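PDB 4KH9: hypothetical protein from Legionella pneumophila subsp. pneumophila, which is of unknown function but binds calcium ions and belongs to the three-domain, largely beta-stranded DUF4785 family. Local coordinates for residues I265-L270 with S293-Q298; K10-E15 with Y354-T359; S160-E165 with T190-N195. One frame throughout, in Å; residues are numbered along the deposited sequence.

Interaction 1 (I265-L270 with S293-Q298)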
loop_
_atom_site.group_PDB
_atom_site.type_symbol
_atom_site.label_atom_id
_atom_site.label_comp_id
_atom_site.label_asym_id
_atom_site.label_seq_id
_atom_site.Cartn_x
_atom_site.Cartn_y
_atom_site.Cartn_z
ATOM N N ILE A 265 -13.399 7.858 3.278
ATOM C CA ILE A 265 -14.814 7.925 3.611
ATOM C C ILE A 265 -15.407 9.090 2.782
ATOM O O ILE A 265 -14.810 10.167 2.774
ATOM C CB ILE A 265 -15.001 8.088 5.132
ATOM C CG1 ILE A 265 -14.536 6.808 5.876
ATOM C CG2 ILE A 265 -16.445 8.430 5.504
ATOM C CD1 ILE A 265 -13.768 7.119 7.088
ATOM N N PRO A 266 -16.517 8.898 2.048
ATOM C CA PRO A 266 -17.062 10.009 1.232
ATOM C C PRO A 266 -17.759 11.039 2.131
ATOM O O PRO A 266 -18.985 11.146 2.143
ATOM C CB PRO A 266 -18.029 9.288 0.287
ATOM C CG PRO A 266 -18.486 8.075 1.043
ATOM C CD PRO A 266 -17.321 7.657 1.896
ATOM N N SER A 267 -16.954 11.781 2.919
ATOM C CA SER A 267 -17.383 12.766 3.937
ATOM C C SER A 267 -18.087 13.980 3.337
ATOM O O SER A 267 -18.743 14.723 4.067
ATOM C CB SER A 267 -16.179 13.234 4.735
ATOM O OG SER A 267 -15.084 13.547 3.885
ATOM N N ALA A 268 -17.926 14.202 2.021
ATOM C CA ALA A 268 -18.555 15.313 1.301
ATOM C C ALA A 268 -18.576 15.022 -0.188
ATOM O O ALA A 268 -17.717 14.282 -0.693
ATOM C CB ALA A 268 -17.824 16.623 1.579
ATOM N N SER A 269 -19.581 15.567 -0.887
ATOM C CA SER A 269 -19.729 15.364 -2.317
ATOM C C SER A 269 -20.096 16.643 -3.041
ATOM O O SER A 269 -20.794 17.482 -2.488
ATOM C CB SER A 269 -20.803 14.312 -2.593
ATOM O OG SER A 269 -20.411 13.046 -2.090
ATOM N N LEU A 270 -19.613 16.784 -4.275
ATOM C CA LEU A 270 -19.962 17.886 -5.184
ATOM C C LEU A 270 -21.244 17.497 -5.925
ATOM O O LEU A 270 -21.374 16.339 -6.351
ATOM C CB LEU A 270 -18.827 18.198 -6.169
ATOM C CG LEU A 270 -17.448 18.517 -5.593
ATOM C CD1 LEU A 270 -16.438 18.664 -6.707
ATOM C CD2 LEU A 270 -17.473 19.775 -4.722
ATOM N N SER A 293 -15.387 19.500 8.929
ATOM C CA SER A 293 -13.954 19.383 8.645
ATOM C C SER A 293 -13.511 20.492 7.744
ATOM O O SER A 293 -14.319 21.309 7.313
ATOM C CB SER A 293 -13.649 18.023 7.995
ATOM O OG SER A 293 -12.258 17.752 7.919
ATOM N N ARG A 294 -12.220 20.506 7.430
ATOM C CA ARG A 294 -11.665 21.444 6.461
ATOM C C ARG A 294 -11.598 20.747 5.113
ATOM O O ARG A 294 -11.033 19.658 4.981
ATOM C CB ARG A 294 -10.294 21.975 6.904
ATOM C CG ARG A 294 -9.759 23.039 5.961
ATOM C CD ARG A 294 -8.452 23.607 6.470
ATOM N NE ARG A 294 -7.999 24.698 5.612
ATOM C CZ ARG A 294 -8.519 25.922 5.583
ATOM N NH1 ARG A 294 -9.559 26.229 6.348
ATOM N NH2 ARG A 294 -8.032 26.833 4.759
ATOM N N TYR A 295 -12.181 21.380 4.106
ATOM C CA TYR A 295 -12.232 20.826 2.759
ATOM C C TYR A 295 -11.635 21.783 1.748
ATOM O O TYR A 295 -11.738 23.016 1.905
ATOM C CB TYR A 295 -13.686 20.528 2.361
ATOM C CG TYR A 295 -14.357 19.481 3.217
ATOM C CD1 TYR A 295 -14.286 18.131 2.885
ATOM C CD2 TYR A 295 -15.104 19.838 4.332
ATOM C CE1 TYR A 295 -14.903 17.157 3.675
ATOM C CE2 TYR A 295 -15.747 18.875 5.115
ATOM C CZ TYR A 295 -15.658 17.534 4.770
ATOM O OH TYR A 295 -16.242 16.569 5.559
ATOM N N ALA A 296 -11.044 21.225 0.685
ATOM C CA ALA A 296 -10.510 22.052 -0.387
ATOM C C ALA A 296 -11.095 21.629 -1.686
ATOM O O ALA A 296 -11.077 20.450 -2.031
ATOM C CB ALA A 296 -8.993 21.980 -0.443
ATOM N N LEU A 297 -11.646 22.584 -2.402
ATOM C CA LEU A 297 -12.159 22.368 -3.739
ATOM C C LEU A 297 -11.107 22.821 -4.718
ATOM O O LEU A 297 -10.765 24.001 -4.729
ATOM C CB LEU A 297 -13.468 23.122 -3.930
ATOM C CG LEU A 297 -14.050 23.129 -5.340
ATOM C CD1 LEU A 297 -14.381 21.703 -5.823
ATOM C CD2 LEU A 297 -15.248 24.019 -5.398
ATOM N N GLN A 298 -10.588 21.895 -5.536
ATOM C CA GLN A 298 -9.549 22.194 -6.517
ATOM C C GLN A 298 -10.065 21.979 -7.922
ATOM O O GLN A 298 -10.734 20.981 -8.168
ATOM C CB GLN A 298 -8.335 21.304 -6.270
ATOM C CG GLN A 298 -7.044 21.903 -6.776
ATOM C CD GLN A 298 -5.902 20.936 -6.626
ATOM O OE1 GLN A 298 -5.441 20.336 -7.607
ATOM N NE2 GLN A 298 -5.410 20.786 -5.401
#
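Tyr-295 reaches from strand 293-302 toward Ser-267 and Ala-268, which meet different parts of its ring. The hydroxyl of Ser-267 lies in the ring plane at the edge, with OG 3.6 Å from Tyr-295 CE1, while Ser-267 CB sits against the phenol oxygen, 3.4 Å from Tyr-295 OH. The methyl of Ala-268 arrives obliquely, its CB 3.6 Å from Tyr-295 CE1. With CG beside the backbone N and anti to the carbonyl carbon (chi1 -63°), the tyrosine extends its ring across the interval between the backbones, where the CA atoms of Ala-268 and Tyr-295 are 8.5 Å apart. Just before the strand, Pro-266 centres an inverse gamma turn, closed by Ser-267 N on Ile-265 O at 2.7 Å. Further along, the contact becomes purely aliphatic: both methyls of Leu-270 face one branch of Leu-297, CD1 and CD2 each lying 3.8 Å from Leu-297 CD1, and the two side chains cross obliquely. Strand 268-278 belongs to a four-stranded antiparallel sheet and strand 293-302 to a five-stranded one, so the side chains join two sheets of a beta-sandwich, consistent with the E-set clan of the C-terminal domain. Val-285 touches both leucines, and Leu-351 packs against Ala-268 and Tyr-295. No hydrogen bond spans the two segments. The polar ends are satisfied elsewhere, Tyr-295 OH by Thr-291 O and Ser-267 OG by the carboxylate of Asp-353, which implies that the segments meet through van der Waals packing while their hydroxyls bond to residues at the end of the sandwich.

Interaction 2 (K10-E15 with Y354-T359)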
loop_
_atom_site.group_PDB
_atom_site.type_symbol
_atom_site.label_atom_id
_atom_site.label_comp_id
_atom_site.label_asym_id
_atom_site.label_seq_id
_atom_site.Cartn_x
_atom_site.Cartn_y
_atom_site.Cartn_z
ATOM N N LYS A 10 -21.023 9.927 3.700
ATOM C CA LYS A 10 -20.889 9.084 4.877
ATOM C C LYS A 10 -20.138 9.874 5.955
ATOM O O LYS A 10 -19.106 10.484 5.677
ATOM C CB LYS A 10 -20.160 7.765 4.483
ATOM C CG LYS A 10 -19.783 6.831 5.634
ATOM C CD LYS A 10 -20.924 6.040 6.217
ATOM C CE LYS A 10 -20.353 5.038 7.181
ATOM N NZ LYS A 10 -21.386 4.467 8.065
ATOM N N ALA A 11 -20.685 9.908 7.165
ATOM C CA ALA A 11 -20.033 10.603 8.277
ATOM C C ALA A 11 -18.961 9.707 8.909
ATOM O O ALA A 11 -19.029 8.481 8.790
ATOM C CB ALA A 11 -21.067 11.014 9.324
ATOM N N TYR A 12 -17.960 10.327 9.554
ATOM C CA TYR A 12 -16.918 9.617 10.287
ATOM C C TYR A 12 -16.597 10.405 11.568
ATOM O O TYR A 12 -16.852 11.610 11.644
ATOM C CB TYR A 12 -15.666 9.355 9.432
ATOM C CG TYR A 12 -14.842 10.575 9.082
ATOM C CD1 TYR A 12 -15.205 11.402 8.024
ATOM C CD2 TYR A 12 -13.654 10.858 9.756
ATOM C CE1 TYR A 12 -14.443 12.520 7.687
ATOM C CE2 TYR A 12 -12.862 11.952 9.399
ATOM C CZ TYR A 12 -13.263 12.782 8.362
ATOM O OH TYR A 12 -12.515 13.883 8.003
ATOM N N GLU A 13 -16.110 9.698 12.592
ATOM C CA GLU A 13 -15.704 10.284 13.865
ATOM C C GLU A 13 -14.277 10.736 13.697
ATOM O O GLU A 13 -13.398 9.914 13.454
ATOM C CB GLU A 13 -15.879 9.295 15.048
ATOM C CG GLU A 13 -17.321 8.875 15.316
ATOM C CD GLU A 13 -17.544 7.982 16.525
ATOM O OE1 GLU A 13 -16.859 8.179 17.558
ATOM O OE2 GLU A 13 -18.448 7.118 16.458
ATOM N N CYS A 14 -14.064 12.050 13.731
ATOM C CA CYS A 14 -12.760 12.650 13.512
ATOM C C CYS A 14 -12.231 13.264 14.782
ATOM O O CYS A 14 -12.914 14.082 15.401
ATOM C CB CYS A 14 -12.836 13.681 12.399
ATOM S SG CYS A 14 -11.223 14.147 11.728
ATOM N N GLU A 15 -11.006 12.872 15.164
ATOM C CA GLU A 15 -10.330 13.347 16.379
ATOM C C GLU A 15 -9.491 14.589 16.112
ATOM O O GLU A 15 -9.412 15.457 16.979
ATOM C CB GLU A 15 -9.440 12.240 17.001
ATOM C CG GLU A 15 -8.398 11.633 16.067
ATOM C CD GLU A 15 -7.484 10.566 16.642
ATOM O OE1 GLU A 15 -7.771 10.045 17.745
ATOM O OE2 GLU A 15 -6.496 10.219 15.958
ATOM N N TYR A 354 -9.149 17.546 4.526
ATOM C CA TYR A 354 -7.875 17.644 5.239
ATOM C C TYR A 354 -7.876 16.859 6.540
ATOM O O TYR A 354 -6.795 16.575 7.061
ATOM C CB TYR A 354 -7.497 19.091 5.508
ATOM C CG TYR A 354 -7.013 19.793 4.260
ATOM C CD1 TYR A 354 -5.745 19.546 3.750
ATOM C CD2 TYR A 354 -7.793 20.751 3.630
ATOM C CE1 TYR A 354 -5.271 20.223 2.632
ATOM C CE2 TYR A 354 -7.326 21.445 2.519
ATOM C CZ TYR A 354 -6.071 21.162 2.007
ATOM O OH TYR A 354 -5.603 21.828 0.901
ATOM N N GLY A 355 -9.065 16.474 7.029
ATOM C CA GLY A 355 -9.178 15.623 8.209
ATOM C C GLY A 355 -8.695 14.221 7.892
ATOM O O GLY A 355 -8.163 13.530 8.757
ATOM N N GLN A 356 -8.855 13.802 6.628
ATOM C CA GLN A 356 -8.453 12.489 6.133
ATOM C C GLN A 356 -7.174 12.553 5.330
ATOM O O GLN A 356 -6.501 11.534 5.193
ATOM C CB GLN A 356 -9.558 11.897 5.244
ATOM C CG GLN A 356 -10.776 11.405 6.015
ATOM C CD GLN A 356 -11.727 10.729 5.080
ATOM O OE1 GLN A 356 -11.516 9.592 4.663
ATOM N NE2 GLN A 356 -12.757 11.439 4.664
ATOM N N LEU A 357 -6.868 13.732 4.759
ATOM C CA LEU A 357 -5.767 13.979 3.840
ATOM C C LEU A 357 -5.969 13.053 2.635
ATOM O O LEU A 357 -5.039 12.405 2.147
ATOM C CB LEU A 357 -4.378 13.828 4.511
ATOM C CG LEU A 357 -4.003 14.916 5.511
ATOM C CD1 LEU A 357 -2.831 14.481 6.374
ATOM C CD2 LEU A 357 -3.654 16.223 4.793
ATOM N N LYS A 358 -7.234 12.975 2.197
ATOM C CA LYS A 358 -7.681 12.205 1.043
ATOM C C LYS A 358 -8.634 13.026 0.172
ATOM O O LYS A 358 -9.379 13.884 0.678
ATOM C CB LYS A 358 -8.411 10.905 1.490
ATOM C CG LYS A 358 -7.616 9.908 2.316
ATOM C CD LYS A 358 -6.635 9.075 1.495
ATOM C CE LYS A 358 -5.660 8.337 2.386
ATOM N NZ LYS A 358 -4.555 7.749 1.596
ATOM N N THR A 359 -8.630 12.727 -1.138
ATOM C CA THR A 359 -9.614 13.233 -2.100
ATOM C C THR A 359 -10.870 12.427 -1.790
ATOM O O THR A 359 -10.787 11.189 -1.753
ATOM C CB THR A 359 -9.080 13.093 -3.544
ATOM O OG1 THR A 359 -7.963 13.949 -3.684
ATOM C CG2 THR A 359 -10.100 13.472 -4.594
#
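The irregular backbone of 10-15 passes beside the turn that leads into strand 358-368, nearest at Cys-14 and Gly-355, whose CA atoms are 7.1 Å apart. Gly-355 lets the phenol of Tyr-12 lie close to the main chain, with Tyr-12 OH 3.8 Å from Gly-355 CA. The larger part of the contact is made by Gln-356, which lies over one face of the Tyr-12 ring: its CD is 4.1 Å above the plane and displaced toward the rim. Gln-356 CG is 3.7 Å from Tyr-12 CZ, and NE2 is 3.6 Å from Tyr-12 CE1. An extended chain beyond CG (chi2 -174°) carries the amide along the ring, although the two planes are 56° apart and do not form a parallel stack. The turn joins strands 345-353 and 358-368 and contains a G1 beta bulge, in which Leu-357 and Lys-358 both face Asp-353; Leu-357 has the left-handed backbone conformation characteristic of that bulge. Asp-353 also unites the two side chains of the contact, since its OD2 is hydrogen-bonded to Tyr-12 OH and to Gln-356 NE2. The other end of the amide, Gln-356 OE1, accepts from the backbone N of Ile-265. Cys-14, disulfide-bonded to Cys-17, has its sulfur at the margin, SG 4.3 Å from Gly-355 O; that carbonyl receives a hydrogen bond from Asn-232 ND2.

Interaction 3 (S160-E165 with T190-N195)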
loop_
_atom_site.group_PDB
_atom_site.type_symbol
_atom_site.label_atom_id
_atom_site.label_comp_id
_atom_site.label_asym_id
_atom_site.label_seq_id
_atom_site.Cartn_x
_atom_site.Cartn_y
_atom_site.Cartn_z
ATOM N N SER A 160 16.486 -16.417 -7.208
ATOM C CA SER A 160 15.386 -17.234 -7.716
ATOM C C SER A 160 14.654 -16.531 -8.847
ATOM O O SER A 160 14.525 -15.303 -8.826
ATOM C CB SER A 160 14.397 -17.543 -6.600
ATOM O OG SER A 160 13.332 -18.315 -7.127
ATOM N N ILE A 161 14.169 -17.298 -9.832
ATOM C CA ILE A 161 13.393 -16.721 -10.947
ATOM C C ILE A 161 11.876 -16.907 -10.617
ATOM O O ILE A 161 11.027 -16.544 -11.421
ATOM C CB ILE A 161 13.800 -17.312 -12.332
ATOM C CG1 ILE A 161 13.528 -18.838 -12.398
ATOM C CG2 ILE A 161 15.292 -16.992 -12.633
ATOM C CD1 ILE A 161 13.501 -19.492 -13.841
ATOM N N THR A 162 11.559 -17.448 -9.425
ATOM C CA THR A 162 10.176 -17.660 -8.963
ATOM C C THR A 162 9.730 -16.440 -8.171
ATOM O O THR A 162 10.371 -16.065 -7.178
ATOM C CB THR A 162 10.000 -18.951 -8.147
ATOM O OG1 THR A 162 10.301 -20.066 -8.968
ATOM C CG2 THR A 162 8.554 -19.121 -7.623
ATOM N N TYR A 163 8.642 -15.794 -8.634
ATOM C CA TYR A 163 8.137 -14.624 -7.948
ATOM C C TYR A 163 6.629 -14.680 -7.800
ATOM O O TYR A 163 5.945 -15.408 -8.530
ATOM C CB TYR A 163 8.548 -13.329 -8.673
ATOM C CG TYR A 163 8.065 -13.240 -10.101
ATOM C CD1 TYR A 163 6.813 -12.703 -10.403
ATOM C CD2 TYR A 163 8.876 -13.653 -11.162
ATOM C CE1 TYR A 163 6.382 -12.572 -11.721
ATOM C CE2 TYR A 163 8.443 -13.545 -12.485
ATOM C CZ TYR A 163 7.202 -12.986 -12.758
ATOM O OH TYR A 163 6.762 -12.851 -14.049
ATOM N N LEU A 164 6.131 -13.907 -6.844
ATOM C CA LEU A 164 4.708 -13.736 -6.590
ATOM C C LEU A 164 4.315 -12.390 -7.101
ATOM O O LEU A 164 4.969 -11.408 -6.749
ATOM C CB LEU A 164 4.389 -13.865 -5.092
ATOM C CG LEU A 164 2.911 -13.745 -4.704
ATOM C CD1 LEU A 164 2.125 -14.972 -5.155
ATOM C CD2 LEU A 164 2.760 -13.526 -3.231
ATOM N N GLU A 165 3.277 -12.319 -7.941
ATOM C CA GLU A 165 2.795 -11.024 -8.438
ATOM C C GLU A 165 1.398 -10.725 -7.829
ATOM O O GLU A 165 0.542 -11.580 -7.849
ATOM C CB GLU A 165 2.770 -10.998 -9.969
ATOM C CG GLU A 165 2.402 -9.623 -10.498
ATOM C CD GLU A 165 2.533 -9.473 -12.000
ATOM O OE1 GLU A 165 3.679 -9.537 -12.495
ATOM O OE2 GLU A 165 1.503 -9.247 -12.677
ATOM N N THR A 190 8.717 -23.367 -15.124
ATOM C CA THR A 190 7.823 -24.272 -14.391
ATOM C C THR A 190 6.383 -23.733 -14.278
ATOM O O THR A 190 6.164 -22.542 -14.037
ATOM C CB THR A 190 8.392 -24.495 -12.968
ATOM O OG1 THR A 190 9.772 -24.862 -13.027
ATOM C CG2 THR A 190 7.628 -25.535 -12.180
ATOM N N GLU A 191 5.411 -24.642 -14.381
ATOM C CA GLU A 191 3.987 -24.360 -14.210
ATOM C C GLU A 191 3.582 -24.936 -12.866
ATOM O O GLU A 191 3.675 -26.156 -12.663
ATOM C CB GLU A 191 3.137 -24.932 -15.374
ATOM C CG GLU A 191 3.374 -24.282 -16.735
ATOM C CD GLU A 191 2.916 -22.845 -16.911
ATOM O OE1 GLU A 191 1.798 -22.504 -16.459
ATOM O OE2 GLU A 191 3.656 -22.070 -17.559
ATOM N N TYR A 192 3.235 -24.057 -11.914
ATOM C CA TYR A 192 2.860 -24.512 -10.571
ATOM C C TYR A 192 1.363 -24.708 -10.460
ATOM O O TYR A 192 0.602 -24.099 -11.222
ATOM C CB TYR A 192 3.309 -23.502 -9.486
ATOM C CG TYR A 192 4.797 -23.214 -9.445
ATOM C CD1 TYR A 192 5.706 -24.190 -9.048
ATOM C CD2 TYR A 192 5.287 -21.950 -9.748
ATOM C CE1 TYR A 192 7.075 -23.922 -8.982
ATOM C CE2 TYR A 192 6.650 -21.664 -9.669
ATOM C CZ TYR A 192 7.544 -22.659 -9.297
ATOM O OH TYR A 192 8.895 -22.398 -9.224
ATOM N N ASP A 193 0.963 -25.532 -9.489
ATOM C CA ASP A 193 -0.400 -25.751 -9.035
ATOM C C ASP A 193 -0.476 -25.302 -7.597
ATOM O O ASP A 193 0.171 -25.889 -6.726
ATOM C CB ASP A 193 -0.884 -27.186 -9.188
ATOM C CG ASP A 193 -2.376 -27.287 -8.810
ATOM O OD1 ASP A 193 -3.186 -26.531 -9.386
ATOM O OD2 ASP A 193 -2.698 -28.016 -7.854
ATOM N N VAL A 194 -1.218 -24.223 -7.351
ATOM C CA VAL A 194 -1.311 -23.612 -6.029
ATOM C C VAL A 194 -2.685 -23.882 -5.398
ATOM O O VAL A 194 -3.695 -23.704 -6.056
ATOM C CB VAL A 194 -1.023 -22.083 -6.129
ATOM C CG1 VAL A 194 -1.121 -21.406 -4.767
ATOM C CG2 VAL A 194 0.356 -21.823 -6.744
ATOM N N ASN A 195 -2.696 -24.259 -4.110
ATOM C CA ASN A 195 -3.902 -24.469 -3.329
ATOM C C ASN A 195 -3.776 -23.780 -1.956
ATOM O O ASN A 195 -4.798 -23.411 -1.379
ATOM C CB ASN A 195 -4.208 -25.959 -3.163
ATOM C CG ASN A 195 -4.659 -26.659 -4.427
ATOM O OD1 ASN A 195 -5.685 -26.314 -5.025
ATOM N ND2 ASN A 195 -3.921 -27.683 -4.845
#
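Thr-162 OG1 is held by two groups: the phenol of Tyr-192, with 2.7 Å between Thr-162 OG1 and Tyr-192 OH, and the side-chain amide of Asn-187, whose ND2 donates to the same oxygen. This pairing of hydroxyls is the hydrogen bond that joins 160-165 to 190-195. The two side chains approach from opposite directions and meet at their ends. In the threonine, OG1 lies beside the backbone N and anti to the carbonyl carbon (chi1 -63°), a rotation that offers the hydroxyl to the tyrosine and also brings the methyl near its ring. Thr-162 CG2 is 3.8 Å from Tyr-192 CE2 and 3.7 Å from Tyr-192 OH, approaching the ring obliquely, so a small apolar touch accompanies the polar bond. The threonine N-H is also engaged: Thr-162 N donates to Ser-160 OG at 3.0 Å with an N-H...O angle of 161°, forming an ST turn. Asn-187 serves both segments, because its OD1 accepts from Thr-190 N while its ND2 binds Thr-162. Both hydroxyls are buried; the threonine oxygen has two partners, and the phenol is bonded to it. Asp-196, a calcium-binding residue of strand 196-202, has its side chain about 11 Å from that of Tyr-192, so this contact stands apart from the metal site. In the E-set-like central domain, it ties the segment 160-165, which runs into strand 163-168, to the connection between strands 178-186 and 196-202, with Leu-185 of strand 178-186 and Ile-253 of strand 251-264 packing against both Thr-162 and Tyr-192.

Interactions 1 and 2 are neighbours, with centres about 9 Å apart, and reach the same five-stranded sheet; backbone bonds link them directly, Pro-266 with Lys-10 and Arg-294 with Tyr-354. Interaction 1 lies between facing sheets and is mainly apolar, whereas interaction 2 packs an N-terminal loop on a hairpin turn and mixes ring-amide packing with polar partners. The Asp-353 carboxylate is shared by both contacts. Interaction 3 lies on the opposite side of the chain's centre, its centre about 40 Å from that of interaction 2. All three are buried, but only interaction 3 has a hydrogen bond between its own segments.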